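Local coordinates for flagellar hook-associated protein (Burkholderia pseudomallei, PDB 4UT1), which probably serves as a structural component of the bacterial flagellum, forming part of the junction between the hook and the filament, at residues 335-340 with 433-438; 112-117 with 147-151; 350-356 with 416-422; 342-347 with 421-426. All coordinates share one frame; numbering follows the deposited sequence.

Overall arrangement
A long helical body with a small beta domain set on its side shows how a chain enters and leaves an inserted domain. Interaction 2 comes first along the chain and pairs helices 113-129 and 134-193. Interaction 1 follows, its centre about 14 Å away, a two-stranded link in which F434 packs on A148 and L151, and L436 on A148. Interactions 4 and 3 fall between the two strands of interaction 1, in the D2-like domain; their centres are about 11 Å apart and they share S421 and F422 on strand 421-425. The strands of interaction 1, at the entry and exit of that domain, lie on the helical body and so tie the domain to it.

Interaction 1 of 4, residues 335-340 with 433-438; sequences SLFAVG and GFSLAT
With CG anti to the backbone carbonyl carbon in F337 (chi1 -64°) but anti to the backbone N in F434 (chi1 -170°), the two aromatic rings converge from chains that run in opposite directions. CD1 of F337 meets CZ of F434 at 3.6 Å, and the ring planes are inclined by 32°, an oblique approach. L436 lies beside F337 and points the same way, its CD1 against CE1 of that ring. On the far flank of F434, CG1 of V339 reaches CD2 at 3.8 Å. The backbones form a short antiparallel bridge: A338 and S435 are a hydrogen-bonded pair, with A338 N to S435 O at 2.9 Å and S435 N to A338 O at 3.0 Å. F337 and L436 form the non-hydrogen-bonded pair next to it. Beyond them A437 N reaches L336 O at 2.8 Å, but from well above the carbonyl plane. A water also donates to L336 O and to T438 O, so L336 O accepts two hydrogen bonds and the pairing continues through solvent. The apolar side faces the helical body: F337 makes edge-to-face contacts with Y120 and F314, while F434 and L436 rest on helix 134-193. N319 of helix 287-322 binds the backbone of L336 and F337. Backbone bonds thus hold the outgoing and returning chain together, while their aromatic and aliphatic groups fasten this two-stranded link to the helices, consistent with a firm connection between the helical domain and the D2-like domain.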
loop_
_atom_site.group_PDB
_atom_site.type_symbol
_atom_site.label_atom_id
_atom_site.label_comp_id
_atom_site.label_asym_id
_atom_site.label_seq_id
_atom_site.Cartn_x
_atom_site.Cartn_y
_atom_site.Cartn_z
ATOM N N SER A 335 10.722 18.374 0.787
ATOM C CA SER A 335 9.600 17.545 0.364
ATOM C C SER A 335 8.572 18.355 -0.421
ATOM O O SER A 335 8.348 19.520 -0.128
ATOM C CB SER A 335 8.944 16.892 1.581
ATOM O OG SER A 335 9.828 15.919 2.102
ATOM N N LEU A 336 7.965 17.725 -1.422
ATOM C CA LEU A 336 6.816 18.301 -2.134
ATOM C C LEU A 336 5.501 17.642 -1.690
ATOM O O LEU A 336 4.430 18.211 -1.857
ATOM C CB LEU A 336 6.993 18.160 -3.650
ATOM C CG LEU A 336 8.207 18.902 -4.213
ATOM C CD1 LEU A 336 8.282 18.730 -5.716
ATOM C CD2 LEU A 336 8.151 20.383 -3.849
ATOM N N PHE A 337 5.590 16.442 -1.119
ATOM C CA PHE A 337 4.405 15.714 -0.667
ATOM C C PHE A 337 4.611 15.084 0.706
ATOM O O PHE A 337 5.736 14.835 1.120
ATOM C CB PHE A 337 4.027 14.634 -1.686
ATOM C CG PHE A 337 3.629 15.188 -3.012
ATOM C CD1 PHE A 337 2.335 15.601 -3.233
ATOM C CD2 PHE A 337 4.571 15.355 -4.028
ATOM C CE1 PHE A 337 1.964 16.152 -4.442
ATOM C CE2 PHE A 337 4.199 15.891 -5.249
ATOM C CZ PHE A 337 2.888 16.286 -5.456
ATOM N N ALA A 338 3.507 14.835 1.411
ATOM C CA ALA A 338 3.555 14.178 2.704
ATOM C C ALA A 338 2.410 13.173 2.840
ATOM O O ALA A 338 1.357 13.334 2.230
ATOM C CB ALA A 338 3.505 15.215 3.831
ATOM N N VAL A 339 2.641 12.124 3.621
ATOM C CA VAL A 339 1.607 11.148 3.942
ATOM C C VAL A 339 1.715 10.752 5.418
ATOM O O VAL A 339 2.781 10.890 6.026
ATOM C CB VAL A 339 1.718 9.875 3.073
ATOM C CG1 VAL A 339 1.682 10.225 1.603
ATOM C CG2 VAL A 339 2.996 9.124 3.414
ATOM N N GLY A 340 0.622 10.253 5.989
ATOM C CA GLY A 340 0.645 9.797 7.368
ATOM C C GLY A 340 1.408 8.493 7.502
ATOM O O GLY A 340 1.681 7.824 6.502
ATOM N N GLY A 433 -4.238 11.114 4.450
ATOM C CA GLY A 433 -3.275 12.130 4.824
ATOM C C GLY A 433 -2.465 12.701 3.669
ATOM O O GLY A 433 -1.655 13.599 3.880
ATOM N N PHE A 434 -2.691 12.203 2.454
ATOM C CA PHE A 434 -1.917 12.663 1.293
ATOM C C PHE A 434 -2.072 14.162 1.081
ATOM O O PHE A 434 -3.187 14.665 0.958
ATOM C CB PHE A 434 -2.342 11.924 0.014
ATOM C CG PHE A 434 -1.432 12.187 -1.155
ATOM C CD1 PHE A 434 -1.651 13.270 -2.000
ATOM C CD2 PHE A 434 -0.349 11.362 -1.398
ATOM C CE1 PHE A 434 -0.781 13.532 -3.078
ATOM C CE2 PHE A 434 0.512 11.614 -2.472
ATOM C CZ PHE A 434 0.279 12.698 -3.312
ATOM N N SER A 435 -0.959 14.888 1.016
ATOM C CA SER A 435 -1.050 16.317 0.746
ATOM C C SER A 435 0.221 16.895 0.170
ATOM O O SER A 435 1.273 16.277 0.217
ATOM C CB SER A 435 -1.391 17.085 2.012
ATOM O OG SER A 435 -0.451 16.812 3.013
ATOM N N LEU A 436 0.095 18.100 -0.361
ATOM C CA LEU A 436 1.253 18.860 -0.784
ATOM C C LEU A 436 1.954 19.333 0.474
ATOM O O LEU A 436 1.315 19.893 1.367
ATOM C CB LEU A 436 0.828 20.038 -1.682
ATOM C CG LEU A 436 0.439 19.734 -3.130
ATOM C CD1 LEU A 436 -0.791 18.827 -3.231
ATOM C CD2 LEU A 436 0.203 21.038 -3.922
ATOM N N ALA A 437 3.256 19.071 0.586
ATOM C CA ALA A 437 4.014 19.608 1.705
ATOM C C ALA A 437 4.098 21.126 1.598
ATOM O O ALA A 437 4.165 21.828 2.608
ATOM C CB ALA A 437 5.396 18.999 1.751
ATOM N N THR A 438 4.102 21.619 0.360
ATOM C CA THR A 438 4.050 23.045 0.072
ATOM C C THR A 438 3.383 23.241 -1.287
ATOM O O THR A 438 3.468 22.369 -2.158
ATOM C CB THR A 438 5.453 23.691 0.072
ATOM O OG1 THR A 438 5.339 25.079 -0.264
ATOM C CG2 THR A 438 6.358 23.011 -0.943
HETATM O O HOH W 1 3.883 20.033 -3.901
#

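Interaction 2 of 4, residues 112-117 with 147-151; sequences GIATAI and LASQL
I113 and L147 carry the close-packed half of this helix pair, in which the axes of the short segments approach to 9.6 Å. The methyl CD1 of I113 meets CD2 of L151 at 3.8 Å, the two side chains crossing at about a right angle. In L147 the CG lies anti to the backbone N (chi1 173°), and with chi2 at 63° this carries CD1 towards the neighbouring helix; there it touches CB of A116 at 3.8 Å and CG1 of I117 at 3.9 Å. The small A116 points at the other helix, and its CA lies 5.2 Å from CA of L147. The other flank is polar and more exposed. Q150, partly exposed, slides past I113 in the opposite direction with its chain extended, and its NE2 sits 3.8 Å from CB of A116. Its OE1 approaches I113 N at 3.4 Å near the start of the helix, but the angle is too poor for a hydrogen bond. G112 occupies the N-cap position with positive phi. Helix 287-322 covers the apolar side through L307, A311 and F314, and Y597 of helix 593-630 touches I113. The segments run nearly antiparallel, at 156°, as in the antiparallel helical bundle to which they belong.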
loop_
_atom_site.group_PDB
_atom_site.type_symbol
_atom_site.label_atom_id
_atom_site.label_comp_id
_atom_site.label_asym_id
_atom_site.label_seq_id
_atom_site.Cartn_x
_atom_site.Cartn_y
_atom_site.Cartn_z
ATOM N N GLY A 112 -8.364 8.610 -14.593
ATOM C CA GLY A 112 -8.438 9.008 -13.200
ATOM C C GLY A 112 -7.070 9.295 -12.611
ATOM O O GLY A 112 -6.289 10.061 -13.169
ATOM N N ILE A 113 -6.768 8.654 -11.490
ATOM C CA ILE A 113 -5.514 8.894 -10.796
ATOM C C ILE A 113 -4.289 8.615 -11.681
ATOM O O ILE A 113 -3.275 9.294 -11.567
ATOM C CB ILE A 113 -5.451 8.057 -9.502
ATOM C CG1 ILE A 113 -6.340 8.714 -8.429
ATOM C CG2 ILE A 113 -4.005 7.919 -9.025
ATOM C CD1 ILE A 113 -6.857 7.776 -7.361
ATOM N N ALA A 114 -4.383 7.636 -12.579
ATOM C CA ALA A 114 -3.264 7.368 -13.489
ATOM C C ALA A 114 -3.004 8.582 -14.383
ATOM O O ALA A 114 -1.850 8.953 -14.643
ATOM C CB ALA A 114 -3.537 6.131 -14.334
ATOM N N THR A 115 -4.074 9.215 -14.836
ATOM C CA THR A 115 -3.930 10.403 -15.667
ATOM C C THR A 115 -3.360 11.567 -14.862
ATOM O O THR A 115 -2.519 12.300 -15.362
ATOM C CB THR A 115 -5.265 10.827 -16.301
ATOM O OG1 THR A 115 -5.639 9.862 -17.292
ATOM C CG2 THR A 115 -5.117 12.180 -16.966
ATOM N N ALA A 116 -3.824 11.734 -13.625
ATOM C CA ALA A 116 -3.316 12.805 -12.764
ATOM C C ALA A 116 -1.816 12.626 -12.512
ATOM O O ALA A 116 -1.064 13.599 -12.473
ATOM C CB ALA A 116 -4.072 12.847 -11.441
ATOM N N ILE A 117 -1.383 11.384 -12.332
ATOM C CA ILE A 117 0.044 11.118 -12.113
ATOM C C ILE A 117 0.849 11.485 -13.366
ATOM O O ILE A 117 1.842 12.223 -13.287
ATOM C CB ILE A 117 0.291 9.649 -11.733
ATOM C CG1 ILE A 117 -0.282 9.367 -10.350
ATOM C CG2 ILE A 117 1.780 9.346 -11.683
ATOM C CD1 ILE A 117 -0.181 7.909 -9.943
ATOM N N LEU A 147 -4.035 15.918 -8.330
ATOM C CA LEU A 147 -3.724 14.572 -7.894
ATOM C C LEU A 147 -4.100 14.355 -6.430
ATOM O O LEU A 147 -4.702 13.336 -6.078
ATOM C CB LEU A 147 -2.226 14.291 -8.112
ATOM C CG LEU A 147 -1.718 12.974 -7.535
ATOM C CD1 LEU A 147 -2.389 11.797 -8.202
ATOM C CD2 LEU A 147 -0.186 12.904 -7.722
ATOM N N ALA A 148 -3.763 15.315 -5.575
ATOM C CA ALA A 148 -4.033 15.168 -4.142
ATOM C C ALA A 148 -5.530 15.092 -3.902
ATOM O O ALA A 148 -6.008 14.309 -3.079
ATOM C CB ALA A 148 -3.429 16.329 -3.352
ATOM N N SER A 149 -6.279 15.907 -4.631
ATOM C CA SER A 149 -7.728 15.896 -4.487
ATOM C C SER A 149 -8.295 14.519 -4.761
ATOM O O SER A 149 -9.190 14.050 -4.044
ATOM C CB SER A 149 -8.371 16.922 -5.432
ATOM O OG SER A 149 -8.170 18.222 -4.920
ATOM N N GLN A 150 -7.787 13.874 -5.804
ATOM C CA GLN A 150 -8.316 12.572 -6.198
ATOM C C GLN A 150 -7.924 11.485 -5.208
ATOM O O GLN A 150 -8.744 10.622 -4.845
ATOM C CB GLN A 150 -7.849 12.221 -7.604
ATOM C CG GLN A 150 -8.545 13.053 -8.661
ATOM C CD GLN A 150 -7.906 12.925 -10.018
ATOM O OE1 GLN A 150 -7.708 11.824 -10.526
ATOM N NE2 GLN A 150 -7.561 14.053 -10.608
ATOM N N LEU A 151 -6.674 11.522 -4.763
ATOM C CA LEU A 151 -6.208 10.544 -3.792
ATOM C C LEU A 151 -6.947 10.689 -2.456
ATOM O O LEU A 151 -7.369 9.704 -1.879
ATOM C CB LEU A 151 -4.701 10.662 -3.587
ATOM C CG LEU A 151 -3.851 10.108 -4.729
ATOM C CD1 LEU A 151 -2.371 10.438 -4.525
ATOM C CD2 LEU A 151 -4.052 8.589 -4.884
#

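Interaction 3 of 4, residues 350-356 with 416-422; sequences NTGSATL and PNAGDSF
N350 and D420 supply most of the polar contacts, each with a side chain that binds backbone across the gap. With CG anti to the carbonyl carbon (chi1 -78°), the amide of N350 reaches S421 and grips it twice: S421 N donates to OD1 at 2.8 Å in a nearly straight bond, and ND2 donates to S421 O at 3.1 Å from above the carbonyl plane. The carboxylate of D420 takes T351 N on the syn side of OD1, at 2.9 Å, while G352 N adds only weak bonds. D420 OD2 also accepts N417 N, from above the carboxylate plane. N417 reaches back with ND2 to T351 OG1 at 3.0 Å, which lies in its amide plane. N417 to D420 is a type II beta turn, closed by D420 N to N417 O, with G419 at positive phi, leading into strand 421-425 of the D2-like domain. Waters extend the network: one links D420 OD2 to A354 N, and another joins T351 OG1, A418 O and D420 OD1. Packing gathers round F422, with apolar and polar atoms alike. CB of L356 lies over one face in a CH-pi contact, 4.2 Å from the ring centroid, and N350 ND2 over the opposite face; A354 O meets the edge in plane. CD2 of L356 touches F422 CB at 3.5 Å, and A354 CB meets P416 CG.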
loop_
_atom_site.group_PDB
_atom_site.type_symbol
_atom_site.label_atom_id
_atom_site.label_comp_id
_atom_site.label_asym_id
_atom_site.label_seq_id
_atom_site.Cartn_x
_atom_site.Cartn_y
_atom_site.Cartn_z
ATOM N N ASN A 350 -4.592 -9.312 23.020
ATOM C CA ASN A 350 -3.244 -9.264 23.611
ATOM C C ASN A 350 -3.249 -9.283 25.136
ATOM O O ASN A 350 -4.137 -8.714 25.769
ATOM C CB ASN A 350 -2.483 -8.027 23.131
ATOM C CG ASN A 350 -1.944 -8.192 21.739
ATOM O OD1 ASN A 350 -2.306 -9.135 21.042
ATOM N ND2 ASN A 350 -1.078 -7.278 21.317
ATOM N N THR A 351 -2.260 -9.960 25.711
ATOM C CA THR A 351 -2.104 -10.023 27.162
ATOM C C THR A 351 -0.848 -9.256 27.595
ATOM O O THR A 351 -0.773 -8.749 28.712
ATOM C CB THR A 351 -2.045 -11.490 27.668
ATOM O OG1 THR A 351 -0.882 -12.139 27.143
ATOM C CG2 THR A 351 -3.290 -12.259 27.220
ATOM N N GLY A 352 0.131 -9.156 26.700
ATOM C CA GLY A 352 1.303 -8.343 26.955
ATOM C C GLY A 352 0.991 -6.873 26.717
ATOM O O GLY A 352 -0.109 -6.526 26.279
ATOM N N SER A 353 1.957 -6.004 26.989
ATOM C CA SER A 353 1.718 -4.568 26.889
ATOM C C SER A 353 2.598 -3.879 25.850
ATOM O O SER A 353 2.650 -2.651 25.802
ATOM C CB SER A 353 1.940 -3.913 28.251
ATOM O OG SER A 353 3.268 -4.145 28.685
ATOM N N ALA A 354 3.297 -4.659 25.032
ATOM C CA ALA A 354 4.226 -4.085 24.065
ATOM C C ALA A 354 3.482 -3.222 23.045
ATOM O O ALA A 354 2.294 -3.428 22.800
ATOM C CB ALA A 354 5.015 -5.177 23.366
ATOM N N THR A 355 4.205 -2.254 22.482
ATOM C CA THR A 355 3.712 -1.379 21.425
ATOM C C THR A 355 4.577 -1.549 20.179
ATOM O O THR A 355 5.782 -1.775 20.270
ATOM C CB THR A 355 3.727 0.108 21.846
ATOM O OG1 THR A 355 5.056 0.484 22.223
ATOM C CG2 THR A 355 2.800 0.349 23.014
ATOM N N LEU A 356 3.959 -1.439 19.012
ATOM C CA LEU A 356 4.681 -1.637 17.766
ATOM C C LEU A 356 4.618 -0.395 16.892
ATOM O O LEU A 356 3.576 0.238 16.777
ATOM C CB LEU A 356 4.111 -2.835 17.011
ATOM C CG LEU A 356 4.661 -3.130 15.618
ATOM C CD1 LEU A 356 6.134 -3.607 15.672
ATOM C CD2 LEU A 356 3.787 -4.174 14.950
ATOM N N PRO A 416 6.584 -9.048 23.276
ATOM C CA PRO A 416 5.173 -9.263 23.618
ATOM C C PRO A 416 4.983 -10.589 24.340
ATOM O O PRO A 416 5.955 -11.316 24.510
ATOM C CB PRO A 416 4.470 -9.275 22.248
ATOM C CG PRO A 416 5.465 -8.734 21.277
ATOM C CD PRO A 416 6.807 -9.132 21.825
ATOM N N ASN A 417 3.769 -10.901 24.784
ATOM C CA ASN A 417 3.514 -12.249 25.284
ATOM C C ASN A 417 3.221 -13.189 24.127
ATOM O O ASN A 417 2.777 -12.742 23.070
ATOM C CB ASN A 417 2.338 -12.258 26.269
ATOM C CG ASN A 417 2.719 -11.707 27.622
ATOM O OD1 ASN A 417 3.904 -11.552 27.925
ATOM N ND2 ASN A 417 1.716 -11.426 28.455
ATOM N N ALA A 418 3.471 -14.479 24.315
ATOM C CA ALA A 418 3.017 -15.480 23.348
ATOM C C ALA A 418 1.521 -15.314 23.133
ATOM O O ALA A 418 0.770 -15.172 24.095
ATOM C CB ALA A 418 3.318 -16.886 23.829
ATOM N N GLY A 419 1.093 -15.334 21.876
ATOM C CA GLY A 419 -0.312 -15.137 21.560
ATOM C C GLY A 419 -0.635 -13.704 21.183
ATOM O O GLY A 419 -1.727 -13.422 20.686
ATOM N N ASP A 420 0.301 -12.789 21.415
ATOM C CA ASP A 420 0.054 -11.389 21.094
ATOM C C ASP A 420 0.144 -11.152 19.581
ATOM O O ASP A 420 0.927 -11.794 18.873
ATOM C CB ASP A 420 1.035 -10.472 21.826
ATOM C CG ASP A 420 0.684 -10.278 23.291
ATOM O OD1 ASP A 420 -0.353 -10.807 23.750
ATOM O OD2 ASP A 420 1.449 -9.570 23.979
ATOM N N SER A 421 -0.657 -10.217 19.088
ATOM C CA SER A 421 -0.680 -9.911 17.663
ATOM C C SER A 421 -0.853 -8.408 17.456
ATOM O O SER A 421 -1.469 -7.741 18.287
ATOM C CB SER A 421 -1.820 -10.668 16.967
ATOM O OG SER A 421 -1.830 -10.428 15.573
ATOM N N PHE A 422 -0.292 -7.893 16.357
ATOM C CA PHE A 422 -0.461 -6.492 15.958
ATOM C C PHE A 422 -0.900 -6.383 14.502
ATOM O O PHE A 422 -0.293 -6.972 13.607
ATOM C CB PHE A 422 0.837 -5.698 16.166
ATOM C CG PHE A 422 1.319 -5.702 17.589
ATOM C CD1 PHE A 422 2.052 -6.774 18.083
ATOM C CD2 PHE A 422 1.026 -4.649 18.433
ATOM C CE1 PHE A 422 2.482 -6.789 19.394
ATOM C CE2 PHE A 422 1.454 -4.657 19.744
ATOM C CZ PHE A 422 2.183 -5.730 20.224
HETATM O O HOH W 2 -3.755 -11.668 20.484
HETATM O O HOH W 3 -1.129 -13.193 24.775
HETATM O O HOH W 4 2.110 -7.085 23.845
#

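Interaction 4 of 4, residues 342-347 with 421-426; sequences PAVYAN and SFTVLP. With EDO (1,2-ethanediol), chain L.
Strands 343-346 and 421-425 run antiparallel at 164°, A343 with L425 and Y345 with T423 being hydrogen-bonded pairs and V344 with V424 and A346 with F422 non-hydrogen-bonded ones. They form one margin of the five-stranded antiparallel sheet of the D2-like domain: 343-346 is one of its two edge strands within the chain, and 421-425 continues the pairing to 371-375. The shortest backbone bond is T423 N to Y345 O, 2.7 Å, and N347 N to S421 O at 2.9 Å carries the pattern past the end of the first strand. V344, A346, F422 and V424 share one face. There CB of A346 touches CE2 of F422 at 3.8 Å, and CG1 of V344, anti to its backbone nitrogen (chi1 -176°), approaches CB of F422. Strand 356-360 packs against this face through L356 and V358. A343, Y345, T423 and L425 lie on the opposite face, where the Y345 ring is met at its edge by CD1 of L425, 3.9 Å from CE2. OG1 of T423 bonds to S255 O and also accepts from a water that joins it to S421 OG and N347 ND2; OD1 of N347 instead takes N349 N. At the outer side of the edge strand, the backbone of V344 meets a bound 1,2-ethanediol, probably from the crystallisation liquor: V344 N donates to its O1 at 3.1 Å.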
loop_
_atom_site.group_PDB
_atom_site.type_symbol
_atom_site.label_atom_id
_atom_site.label_comp_id
_atom_site.label_asym_id
_atom_site.label_seq_id
_atom_site.Cartn_x
_atom_site.Cartn_y
_atom_site.Cartn_z
ATOM N N PRO A 342 2.267 4.505 8.811
ATOM C CA PRO A 342 1.500 3.260 8.848
ATOM C C PRO A 342 0.560 3.206 10.049
ATOM O O PRO A 342 0.771 3.901 11.043
ATOM C CB PRO A 342 2.588 2.199 8.935
ATOM C CG PRO A 342 3.720 2.792 8.149
ATOM C CD PRO A 342 3.674 4.277 8.439
ATOM N N ALA A 343 -0.485 2.402 9.947
ATOM C CA ALA A 343 -1.396 2.228 11.057
ATOM C C ALA A 343 -1.063 0.920 11.743
ATOM O O ALA A 343 -0.859 -0.099 11.071
ATOM C CB ALA A 343 -2.848 2.244 10.581
ATOM N N VAL A 344 -1.013 0.951 13.072
ATOM C CA VAL A 344 -0.752 -0.251 13.858
ATOM C C VAL A 344 -1.766 -0.365 15.001
ATOM O O VAL A 344 -1.973 0.580 15.763
ATOM C CB VAL A 344 0.674 -0.267 14.435
ATOM C CG1 VAL A 344 0.929 -1.580 15.175
ATOM C CG2 VAL A 344 1.703 -0.054 13.330
ATOM N N TYR A 345 -2.420 -1.514 15.081
ATOM C CA TYR A 345 -3.328 -1.816 16.190
ATOM C C TYR A 345 -2.828 -3.006 16.988
ATOM O O TYR A 345 -2.571 -4.058 16.414
ATOM C CB TYR A 345 -4.739 -2.143 15.692
ATOM C CG TYR A 345 -5.396 -1.059 14.886
ATOM C CD1 TYR A 345 -5.833 0.102 15.493
ATOM C CD2 TYR A 345 -5.579 -1.202 13.517
ATOM C CE1 TYR A 345 -6.433 1.099 14.761
ATOM C CE2 TYR A 345 -6.180 -0.217 12.779
ATOM C CZ TYR A 345 -6.607 0.933 13.409
ATOM O OH TYR A 345 -7.211 1.927 12.690
ATOM N N ALA A 346 -2.724 -2.856 18.306
ATOM C CA ALA A 346 -2.516 -4.020 19.159
ATOM C C ALA A 346 -3.835 -4.800 19.209
ATOM O O ALA A 346 -4.894 -4.221 19.444
ATOM C CB ALA A 346 -2.064 -3.607 20.544
ATOM N N ASN A 347 -3.781 -6.090 18.904
ATOM C CA ASN A 347 -4.984 -6.908 18.884
ATOM C C ASN A 347 -5.622 -6.884 20.268
ATOM O O ASN A 347 -4.920 -6.872 21.275
ATOM C CB ASN A 347 -4.658 -8.341 18.441
ATOM C CG ASN A 347 -5.902 -9.197 18.239
ATOM O OD1 ASN A 347 -6.589 -9.546 19.194
ATOM N ND2 ASN A 347 -6.174 -9.563 16.990
ATOM N N SER A 421 -0.657 -10.217 19.088
ATOM C CA SER A 421 -0.680 -9.911 17.663
ATOM C C SER A 421 -0.853 -8.408 17.456
ATOM O O SER A 421 -1.469 -7.741 18.287
ATOM C CB SER A 421 -1.820 -10.668 16.967
ATOM O OG SER A 421 -1.830 -10.428 15.573
ATOM N N PHE A 422 -0.292 -7.893 16.357
ATOM C CA PHE A 422 -0.461 -6.492 15.958
ATOM C C PHE A 422 -0.900 -6.383 14.502
ATOM O O PHE A 422 -0.293 -6.972 13.607
ATOM C CB PHE A 422 0.837 -5.698 16.166
ATOM C CG PHE A 422 1.319 -5.702 17.589
ATOM C CD1 PHE A 422 2.052 -6.774 18.083
ATOM C CD2 PHE A 422 1.026 -4.649 18.433
ATOM C CE1 PHE A 422 2.482 -6.789 19.394
ATOM C CE2 PHE A 422 1.454 -4.657 19.744
ATOM C CZ PHE A 422 2.183 -5.730 20.224
ATOM N N THR A 423 -1.965 -5.627 14.256
ATOM C CA THR A 423 -2.363 -5.383 12.883
ATOM C C THR A 423 -1.496 -4.287 12.311
ATOM O O THR A 423 -1.308 -3.242 12.922
ATOM C CB THR A 423 -3.832 -4.986 12.768
ATOM O OG1 THR A 423 -4.616 -6.003 13.373
ATOM C CG2 THR A 423 -4.228 -4.840 11.293
ATOM N N VAL A 424 -0.948 -4.545 11.136
ATOM C CA VAL A 424 -0.053 -3.591 10.513
ATOM C C VAL A 424 -0.609 -3.218 9.161
ATOM O O VAL A 424 -0.719 -4.074 8.274
ATOM C CB VAL A 424 1.356 -4.152 10.357
ATOM C CG1 VAL A 424 2.245 -3.139 9.626
ATOM C CG2 VAL A 424 1.927 -4.493 11.731
ATOM N N LEU A 425 -0.975 -1.943 9.023
ATOM C CA LEU A 425 -1.575 -1.418 7.802
ATOM C C LEU A 425 -0.669 -0.325 7.265
ATOM O O LEU A 425 -0.871 0.859 7.556
ATOM C CB LEU A 425 -2.983 -0.863 8.070
ATOM C CG LEU A 425 -3.990 -1.730 8.842
ATOM C CD1 LEU A 425 -5.313 -0.981 9.023
ATOM C CD2 LEU A 425 -4.249 -3.044 8.107
ATOM N N PRO A 426 0.365 -0.712 6.506
ATOM C CA PRO A 426 1.389 0.256 6.114
ATOM C C PRO A 426 0.898 1.314 5.133
ATOM O O PRO A 426 1.460 2.411 5.155
ATOM C CB PRO A 426 2.463 -0.616 5.461
ATOM C CG PRO A 426 2.205 -2.022 6.016
ATOM C CD PRO A 426 0.713 -2.081 6.093
HETATM C C1 EDO L . -3.347 3.130 14.526
HETATM O O1 EDO L . -2.035 3.608 14.178
HETATM C C2 EDO L . -4.303 4.277 14.841
HETATM O O2 EDO L . -3.975 4.917 16.081
HETATM O O HOH W 5 -3.859 -8.537 15.109
#